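Local coordinates for Mgp-operon protein 3 (Mycoplasma pneumoniae, PDB 6RJ1) that probably takes part in attachment to host cells, together with the adhesin P1, as a membrane-bound extracellular protein, at residues 589-594 and 829-834; 822-827 and 906-911; 498-501 and 505-508; 578-583 and 669-674. All blocks are in the same frame, centred on the assembly; numbering follows the deposited sequence.

In the fold
From the N terminus, contact 3 comes first: it closes a short turn between strand 496-498 and helix 503-511. Contact 4 opens next at 578-583, and contact 1 opens at 589-594 before contact 4 closes on helix 666-673, so these two cross. Contact 2 then opens at 822-827, contact 1 closes at 829-834, and contact 2 closes at 906-911, which makes contacts 1 and 2 cross as well. Contact 1, touching each of the others, joins helix 591-595 to the loop between strands 820-821 and 834-838; contact 2 carries the connection on to the loop before strand 914-920. Contacts 3 and 4 meet where Phe508 packs on Thr581.

Contact 1: residues 589-594 and 829-834; sequences GGYKAL and SEPISF
The first turn of helix 591-595 faces the irregular loop leading into strand 834-838, and the backbones come nearest at Tyr591 and Glu830, 5.3 Å between their CA atoms. A proline-tyrosine CH-pi contact at a helix start holds the two together. Gly590 sits at the N-cap position, and its carbonyl O receives Leu594 N at 3.2 Å. Backbone hydrogen bonds pair Tyr591 with Asn828 and Lys592 with Lys827, holding this first turn against the chain just ahead of Ser829.

No hydrogen bond joins the two segments themselves; the tyrosine ring does the work. With CG anti to the backbone N (chi1 -178°), the ring of Tyr591 reaches out and presents one face to Pro831. Pro831 CD stands 3.4 Å from the centroid of the Tyr591 ring, only 7° off the normal, so it sits almost directly over the ring centre. Glu830 CG comes in obliquely, 4.1 Å from Tyr591 CD1, and its carboxylate lies nearly parallel to the ring plane. His731 of strand 723-732 touches Tyr591, Glu830 and Pro831 alike. Beside CD, the next proline carbon leans toward the phenol end of the ring, with Pro831 CG 3.9 Å from Tyr591 CZ.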
# COMPACT_ATOMS: atom_id res chain seq x y z
N GLY A 589 -20.60 22.42 3.11
CA GLY A 589 -21.19 21.09 3.13
C GLY A 589 -21.07 20.30 1.84
O GLY A 589 -20.94 20.87 0.76
N GLY A 590 -21.13 18.99 1.98
CA GLY A 590 -21.09 18.06 0.86
C GLY A 590 -19.72 17.47 0.66
O GLY A 590 -18.73 18.07 1.08
N TYR A 591 -19.66 16.30 0.01
CA TYR A 591 -18.39 15.62 -0.25
C TYR A 591 -17.42 16.48 -1.05
O TYR A 591 -16.27 16.62 -0.61
CB TYR A 591 -18.59 14.25 -0.93
CG TYR A 591 -17.30 13.50 -1.17
CD1 TYR A 591 -16.69 12.76 -0.15
CD2 TYR A 591 -16.66 13.53 -2.41
CE1 TYR A 591 -15.49 12.08 -0.36
CE2 TYR A 591 -15.46 12.86 -2.63
CZ TYR A 591 -14.88 12.12 -1.61
OH TYR A 591 -13.69 11.46 -1.82
N LYS A 592 -17.85 17.04 -2.20
CA LYS A 592 -16.98 17.83 -3.07
C LYS A 592 -16.41 19.07 -2.40
O LYS A 592 -15.23 19.35 -2.58
CB LYS A 592 -17.64 18.20 -4.40
CG LYS A 592 -16.61 18.40 -5.52
CD LYS A 592 -17.24 18.55 -6.90
CE LYS A 592 -16.38 17.95 -8.00
NZ LYS A 592 -16.40 16.45 -7.96
N ALA A 593 -17.22 19.80 -1.62
CA ALA A 593 -16.73 21.00 -0.94
C ALA A 593 -15.67 20.66 0.09
O ALA A 593 -14.69 21.40 0.21
CB ALA A 593 -17.89 21.74 -0.29
N LEU A 594 -15.84 19.53 0.81
CA LEU A 594 -14.90 19.06 1.83
C LEU A 594 -13.56 18.66 1.24
O LEU A 594 -12.53 19.05 1.77
CB LEU A 594 -15.49 17.89 2.64
CG LEU A 594 -16.59 18.21 3.64
CD1 LEU A 594 -17.26 16.95 4.11
CD2 LEU A 594 -16.07 18.97 4.84
N SER A 829 -23.50 14.89 -2.71
CA SER A 829 -23.64 13.48 -2.40
C SER A 829 -22.28 12.80 -2.34
O SER A 829 -21.39 13.13 -3.14
CB SER A 829 -24.52 12.79 -3.44
OG SER A 829 -25.87 13.20 -3.34
N GLU A 830 -22.11 11.87 -1.38
CA GLU A 830 -20.88 11.09 -1.26
C GLU A 830 -20.71 10.21 -2.52
O GLU A 830 -21.72 9.87 -3.13
CB GLU A 830 -20.89 10.23 0.02
CG GLU A 830 -20.15 10.90 1.17
CD GLU A 830 -19.60 9.95 2.22
OE1 GLU A 830 -20.28 9.76 3.26
OE2 GLU A 830 -18.50 9.39 2.01
N PRO A 831 -19.47 9.92 -2.98
CA PRO A 831 -19.32 9.12 -4.21
C PRO A 831 -19.95 7.75 -4.05
O PRO A 831 -19.75 7.09 -3.03
CB PRO A 831 -17.80 9.04 -4.41
CG PRO A 831 -17.22 9.30 -3.08
CD PRO A 831 -18.15 10.26 -2.41
N ILE A 832 -20.77 7.37 -5.04
CA ILE A 832 -21.46 6.08 -5.03
C ILE A 832 -20.53 4.94 -5.53
O ILE A 832 -20.92 3.77 -5.44
CB ILE A 832 -22.84 6.14 -5.73
CG1 ILE A 832 -22.76 6.66 -7.19
CG2 ILE A 832 -23.85 6.95 -4.89
CD1 ILE A 832 -24.06 6.43 -8.05
N SER A 833 -19.29 5.27 -5.97
CA SER A 833 -18.26 4.35 -6.45
C SER A 833 -17.47 3.71 -5.29
O SER A 833 -16.81 2.69 -5.48
CB SER A 833 -17.29 5.07 -7.39
OG SER A 833 -16.56 6.08 -6.71
N PHE A 834 -17.52 4.33 -4.11
CA PHE A 834 -16.83 3.86 -2.91
C PHE A 834 -17.81 3.67 -1.75
O PHE A 834 -18.66 4.52 -1.51
CB PHE A 834 -15.72 4.84 -2.51
CG PHE A 834 -14.91 4.46 -1.29
CD1 PHE A 834 -15.31 4.87 -0.02
CD2 PHE A 834 -13.73 3.74 -1.41
CE1 PHE A 834 -14.56 4.52 1.11
CE2 PHE A 834 -12.97 3.42 -0.29
CZ PHE A 834 -13.38 3.82 0.96

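Contact 2: residues 822-827 and 906-911; sequences LDSTDK and TTTLSQ
Ser824 and Thr908 meet hydroxyl to hydroxyl, and theirs is the closest contact between these two irregular loops. Their CA atoms are 6.1 Å apart, and both side chains set out toward the facing segment. Ser824 OG and Thr908 OG1 each lie anti to their own backbone N (chi1 -175° and -172°), which puts the two oxygens opposite each other across the gap. The serine gives the hydrogen bond, Ser824 OG to Thr908 OG1, at 2.7 Å. Leu909 O, 3.9 Å from Ser824 OG, is at packing distance only.

On the inner side Leu822 and Leu909 are both buried, and both rest on Ile832; Phe900 backs Leu822 and Ile898 backs Leu909. The outer side is much looser. Thr908 and Thr825 are exposed to solvent, and the nearest approach between them is Thr825 N to Thr908 OG1 at 4.4 Å. Further along, Asp826 turns its carboxylate to Ser829 within its own loop. The loops lead into strands 834-838 and 914-920 of two separate antiparallel sheets, so this is a loop-to-loop bridge between neighbouring sheets, consistent with adjacent blades of a beta-propeller.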
# COMPACT_ATOMS: atom_id res chain seq x y z
N LEU A 822 -18.76 4.26 -10.93
CA LEU A 822 -20.17 4.62 -10.73
C LEU A 822 -20.31 6.03 -10.13
O LEU A 822 -19.84 6.29 -9.02
CB LEU A 822 -20.90 3.56 -9.89
CG LEU A 822 -22.43 3.59 -9.91
CD1 LEU A 822 -23.00 3.13 -11.25
CD2 LEU A 822 -23.01 2.74 -8.79
N ASP A 823 -20.93 6.93 -10.90
CA ASP A 823 -21.11 8.35 -10.57
C ASP A 823 -22.58 8.80 -10.60
O ASP A 823 -23.44 8.11 -11.15
CB ASP A 823 -20.25 9.19 -11.55
CG ASP A 823 -20.04 10.64 -11.16
OD1 ASP A 823 -19.30 10.90 -10.18
OD2 ASP A 823 -20.59 11.53 -11.86
N SER A 824 -22.87 9.96 -9.97
CA SER A 824 -24.19 10.59 -9.93
C SER A 824 -24.06 12.08 -10.31
O SER A 824 -22.94 12.61 -10.38
CB SER A 824 -24.82 10.44 -8.55
OG SER A 824 -26.14 10.95 -8.53
N THR A 825 -25.21 12.75 -10.57
CA THR A 825 -25.29 14.17 -10.93
C THR A 825 -24.82 15.08 -9.77
O THR A 825 -23.97 15.96 -9.98
CB THR A 825 -26.70 14.54 -11.43
OG1 THR A 825 -27.12 13.61 -12.44
CG2 THR A 825 -26.78 15.97 -11.99
N ASP A 826 -25.38 14.86 -8.55
CA ASP A 826 -25.10 15.64 -7.33
C ASP A 826 -23.66 15.50 -6.80
O ASP A 826 -23.17 14.38 -6.61
CB ASP A 826 -26.13 15.30 -6.23
CG ASP A 826 -26.15 16.28 -5.07
OD1 ASP A 826 -26.45 17.48 -5.30
OD2 ASP A 826 -25.90 15.85 -3.92
N LYS A 827 -23.01 16.66 -6.56
CA LYS A 827 -21.64 16.80 -6.04
C LYS A 827 -21.59 16.84 -4.50
O LYS A 827 -20.54 16.56 -3.91
CB LYS A 827 -20.91 18.00 -6.68
CG LYS A 827 -21.54 19.37 -6.44
CD LYS A 827 -20.48 20.47 -6.28
CE LYS A 827 -20.03 21.10 -7.58
NZ LYS A 827 -21.03 22.07 -8.11
N THR A 906 -34.85 2.94 -12.15
CA THR A 906 -33.61 3.16 -11.39
C THR A 906 -32.56 3.80 -12.32
O THR A 906 -31.79 3.11 -13.00
CB THR A 906 -33.17 1.88 -10.65
OG1 THR A 906 -34.19 1.54 -9.72
CG2 THR A 906 -31.85 2.06 -9.87
N THR A 907 -32.58 5.14 -12.35
CA THR A 907 -31.69 5.97 -13.16
C THR A 907 -30.45 6.30 -12.31
O THR A 907 -29.44 5.60 -12.43
CB THR A 907 -32.45 7.21 -13.67
OG1 THR A 907 -33.74 6.82 -14.15
CG2 THR A 907 -31.70 7.97 -14.76
N THR A 908 -30.56 7.31 -11.43
CA THR A 908 -29.49 7.73 -10.52
C THR A 908 -29.64 7.05 -9.16
O THR A 908 -30.76 6.77 -8.73
CB THR A 908 -29.37 9.27 -10.45
OG1 THR A 908 -28.20 9.62 -9.69
CG2 THR A 908 -30.62 9.96 -9.85
N LEU A 909 -28.50 6.80 -8.48
CA LEU A 909 -28.50 6.20 -7.16
C LEU A 909 -28.03 7.22 -6.14
O LEU A 909 -27.01 7.88 -6.35
CB LEU A 909 -27.64 4.92 -7.13
CG LEU A 909 -28.20 3.74 -6.34
CD1 LEU A 909 -29.47 3.17 -6.98
CD2 LEU A 909 -27.18 2.64 -6.25
N SER A 910 -28.81 7.40 -5.05
CA SER A 910 -28.52 8.36 -3.98
C SER A 910 -27.50 7.82 -2.99
O SER A 910 -26.63 8.57 -2.53
CB SER A 910 -29.80 8.78 -3.26
OG SER A 910 -30.51 7.65 -2.76
N GLN A 911 -27.60 6.52 -2.66
CA GLN A 911 -26.70 5.82 -1.74
C GLN A 911 -25.74 4.90 -2.49
O GLN A 911 -26.11 4.33 -3.52
CB GLN A 911 -27.51 5.01 -0.72
CG GLN A 911 -27.41 5.54 0.71
CD GLN A 911 -26.30 4.85 1.47
OE1 GLN A 911 -26.52 3.86 2.17
NE2 GLN A 911 -25.08 5.38 1.36

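Contact 3: residues 498-501 and 505-508; sequences LNWG and QKQF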
# COMPACT_ATOMS: atom_id res chain seq x y z
N LEU A 498 -2.63 9.54 -12.04
CA LEU A 498 -3.94 8.99 -11.72
C LEU A 498 -4.92 10.12 -11.43
O LEU A 498 -4.51 11.26 -11.17
CB LEU A 498 -3.85 8.05 -10.49
CG LEU A 498 -2.90 6.85 -10.59
CD1 LEU A 498 -2.88 6.07 -9.32
CD2 LEU A 498 -3.25 5.92 -11.73
N ASN A 499 -6.21 9.81 -11.54
CA ASN A 499 -7.27 10.74 -11.21
C ASN A 499 -7.51 10.54 -9.72
O ASN A 499 -7.74 9.41 -9.27
CB ASN A 499 -8.53 10.46 -12.02
CG ASN A 499 -9.67 11.43 -11.84
OD1 ASN A 499 -9.71 12.26 -10.92
ND2 ASN A 499 -10.64 11.35 -12.72
N TRP A 500 -7.38 11.62 -8.94
CA TRP A 500 -7.52 11.62 -7.49
C TRP A 500 -8.94 12.01 -7.06
O TRP A 500 -9.24 12.05 -5.87
CB TRP A 500 -6.43 12.51 -6.87
CG TRP A 500 -5.05 11.94 -7.08
CD1 TRP A 500 -4.28 12.05 -8.20
CD2 TRP A 500 -4.32 11.11 -6.17
NE1 TRP A 500 -3.11 11.33 -8.04
CE2 TRP A 500 -3.12 10.74 -6.80
CE3 TRP A 500 -4.57 10.66 -4.86
CZ2 TRP A 500 -2.16 9.92 -6.18
CZ3 TRP A 500 -3.62 9.85 -4.24
CH2 TRP A 500 -2.44 9.48 -4.91
N GLY A 501 -9.80 12.24 -8.05
CA GLY A 501 -11.19 12.61 -7.85
C GLY A 501 -11.46 14.00 -8.36
O GLY A 501 -12.38 14.21 -9.15
N GLN A 505 -7.55 17.57 -5.37
CA GLN A 505 -7.09 16.37 -4.68
C GLN A 505 -5.73 15.89 -5.17
O GLN A 505 -4.94 15.40 -4.35
CB GLN A 505 -8.14 15.26 -4.73
CG GLN A 505 -9.14 15.36 -3.58
CD GLN A 505 -10.30 14.43 -3.76
OE1 GLN A 505 -11.17 14.64 -4.60
NE2 GLN A 505 -10.35 13.38 -2.94
N LYS A 506 -5.43 16.08 -6.48
CA LYS A 506 -4.13 15.75 -7.07
C LYS A 506 -3.09 16.73 -6.51
O LYS A 506 -2.04 16.30 -6.02
CB LYS A 506 -4.18 15.85 -8.60
CG LYS A 506 -2.93 15.31 -9.31
CD LYS A 506 -3.08 15.24 -10.84
CE LYS A 506 -2.72 16.53 -11.54
NZ LYS A 506 -2.91 16.41 -13.01
N GLN A 507 -3.43 18.05 -6.56
CA GLN A 507 -2.63 19.18 -6.08
C GLN A 507 -2.16 18.94 -4.64
O GLN A 507 -0.99 19.14 -4.35
CB GLN A 507 -3.41 20.49 -6.17
CG GLN A 507 -3.55 21.05 -7.58
CD GLN A 507 -4.49 22.24 -7.63
OE1 GLN A 507 -4.45 23.14 -6.79
NE2 GLN A 507 -5.34 22.28 -8.63
N PHE A 508 -3.07 18.46 -3.76
CA PHE A 508 -2.76 18.15 -2.37
C PHE A 508 -1.61 17.14 -2.24
O PHE A 508 -0.68 17.38 -1.49
CB PHE A 508 -4.00 17.62 -1.63
CG PHE A 508 -4.78 18.70 -0.92
CD1 PHE A 508 -4.35 19.19 0.31
CD2 PHE A 508 -5.94 19.23 -1.47
CE1 PHE A 508 -5.07 20.19 0.96
CE2 PHE A 508 -6.64 20.24 -0.82
CZ PHE A 508 -6.19 20.73 0.38
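Trp500 brings CD1 of its indole up to CB and CG of Lys506, with CD1 3.7 Å from Lys506 CG. The pair packs the turn between strand 496-498 and helix 503-511 onto the first turn of the helix, a compact strand-turn-helix connection that includes an Asx turn. The two side chains cross at about a right angle. The lysine approaches the ring obliquely, while its bend at chi3 (87°) takes the ammonium off elsewhere, to a long, weak ion pair with Glu497.

Beside it, Gln505 packs on the tryptophan's backbone end. Its CB is 3.9 Å from Trp500 CB. Trp500 O sits over the amide group, 3.4 Å from Gln505 CD and about equally far from OE1 and NE2. The angle at NE2 is too poor for a hydrogen bond, and OE1 is itself an acceptor; the actual partners are Ser730 OG for Trp500 O and Thr502 OG1 for Gln505 OE1. Both residues are buried.

The indole also rests on Leu693 and Val695 of strand 693-699 and on Tyr538 of strand 538-546, so it tucks the turn into the sheet. In the Asx turn, Asn499 OD1 accepts from Gly501 N at 2.9 Å; the N-H points at the oxygen with an angle of 152°, and Gly501 N lies 37° out of the Asn499 carbonyl plane.

Contact 4: residues 578-583 and 669-674; sequences AWSTTA and VFDALG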
# COMPACT_ATOMS: atom_id res chain seq x y z
N ALA A 578 6.36 17.63 5.78
CA ALA A 578 5.02 17.06 5.67
C ALA A 578 4.09 17.76 6.64
O ALA A 578 4.52 18.18 7.71
CB ALA A 578 5.07 15.58 6.00
N TRP A 579 2.81 17.88 6.28
CA TRP A 579 1.83 18.54 7.13
C TRP A 579 0.43 17.97 6.93
O TRP A 579 0.14 17.39 5.87
CB TRP A 579 1.83 20.06 6.90
CG TRP A 579 1.55 20.44 5.48
CD1 TRP A 579 0.33 20.59 4.90
CD2 TRP A 579 2.52 20.60 4.43
NE1 TRP A 579 0.47 20.84 3.56
CE2 TRP A 579 1.81 20.85 3.24
CE3 TRP A 579 3.92 20.55 4.38
CZ2 TRP A 579 2.45 21.10 2.02
CZ3 TRP A 579 4.56 20.75 3.17
CH2 TRP A 579 3.83 21.05 2.01
N SER A 580 -0.44 18.17 7.93
CA SER A 580 -1.84 17.75 7.93
C SER A 580 -2.62 18.53 6.86
O SER A 580 -2.52 19.77 6.79
CB SER A 580 -2.46 18.00 9.30
OG SER A 580 -3.87 17.87 9.28
N THR A 581 -3.39 17.80 6.02
CA THR A 581 -4.19 18.41 4.95
C THR A 581 -5.69 18.26 5.20
O THR A 581 -6.47 18.29 4.25
CB THR A 581 -3.79 17.85 3.59
OG1 THR A 581 -4.01 16.44 3.59
CG2 THR A 581 -2.38 18.20 3.21
N THR A 582 -6.09 18.13 6.47
CA THR A 582 -7.49 17.98 6.86
C THR A 582 -8.26 19.26 6.55
O THR A 582 -7.79 20.35 6.85
CB THR A 582 -7.58 17.55 8.33
OG1 THR A 582 -6.81 16.36 8.49
CG2 THR A 582 -9.01 17.32 8.80
N ALA A 583 -9.45 19.11 5.93
CA ALA A 583 -10.35 20.20 5.58
C ALA A 583 -10.69 21.01 6.83
O ALA A 583 -10.89 20.43 7.90
CB ALA A 583 -11.63 19.64 4.97
N VAL A 669 -2.52 11.90 14.91
CA VAL A 669 -3.35 10.86 15.53
C VAL A 669 -4.80 11.05 15.04
O VAL A 669 -5.43 10.09 14.61
CB VAL A 669 -3.25 10.90 17.09
CG1 VAL A 669 -4.28 10.00 17.75
CG2 VAL A 669 -1.85 10.54 17.55
N PHE A 670 -5.30 12.29 15.07
CA PHE A 670 -6.64 12.65 14.62
C PHE A 670 -6.86 12.37 13.13
O PHE A 670 -7.92 11.89 12.74
CB PHE A 670 -6.93 14.12 14.97
CG PHE A 670 -7.58 14.30 16.33
CD1 PHE A 670 -6.89 13.97 17.49
CD2 PHE A 670 -8.87 14.78 16.44
CE1 PHE A 670 -7.50 14.11 18.74
CE2 PHE A 670 -9.48 14.92 17.70
CZ PHE A 670 -8.79 14.58 18.84
N ASP A 671 -5.84 12.61 12.32
CA ASP A 671 -5.85 12.39 10.88
C ASP A 671 -5.81 10.92 10.51
O ASP A 671 -6.39 10.53 9.50
CB ASP A 671 -4.65 13.11 10.24
CG ASP A 671 -4.75 14.63 10.15
OD1 ASP A 671 -5.58 15.23 10.88
OD2 ASP A 671 -4.00 15.22 9.36
N ALA A 672 -5.10 10.11 11.29
CA ALA A 672 -4.97 8.69 11.01
C ALA A 672 -6.15 7.89 11.51
O ALA A 672 -6.49 6.87 10.92
CB ALA A 672 -3.69 8.15 11.61
N LEU A 673 -6.79 8.35 12.59
CA LEU A 673 -7.90 7.67 13.23
C LEU A 673 -9.28 8.22 12.82
O LEU A 673 -10.30 7.66 13.22
CB LEU A 673 -7.70 7.69 14.75
CG LEU A 673 -6.84 6.57 15.37
CD1 LEU A 673 -5.37 6.67 14.96
CD2 LEU A 673 -6.92 6.62 16.88
N GLY A 674 -9.29 9.26 11.99
CA GLY A 674 -10.50 9.90 11.48
C GLY A 674 -11.35 10.52 12.56
O GLY A 674 -12.56 10.28 12.60
O HOH W 1 -3.69 14.88 6.74
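Between the loop after strand 575-577 and helix 666-673 the backbones stay well apart, 7.1 Å at the nearest CA atoms, those of Thr582 and Asp671, so side chains must span the gap. The motif is a buried carboxylate gripped by hydroxyls: Asp671, on helix 666-673, reaches across to Ser580 and Thr582, two residues apart on the loop.

Ser580 bonds OD2, while Thr582 gives a weak bond to OD1. The first runs from Ser580 OG to Asp671 OD2 at 2.7 Å, landing on the syn lone pair, the side that faces OD1. Its chi1 of 168° turns OG away from the serine N and out to the aspartate. The weak one runs from Thr582 OG1 to Asp671 OD1 at 2.9 Å. Here chi1 of -56° sets OG1 anti to the carbonyl carbon, beside the backbone N, toward the aspartate.

Further partners settle the group. Asn676 makes a weak hydrogen bond to Asp671 OD1, and Asn606 ND2 bonds both Ser580 OG and Thr582 O, tying the two loop residues together. With so many donors around it, the buried aspartate is probably stabilised in its charged form. Next to the direct bonds, one water bridges the loop backbone to the carboxylate, donating to Asp671 OD2 at 2.7 Å and accepting from Thr581 N at 3.0 Å.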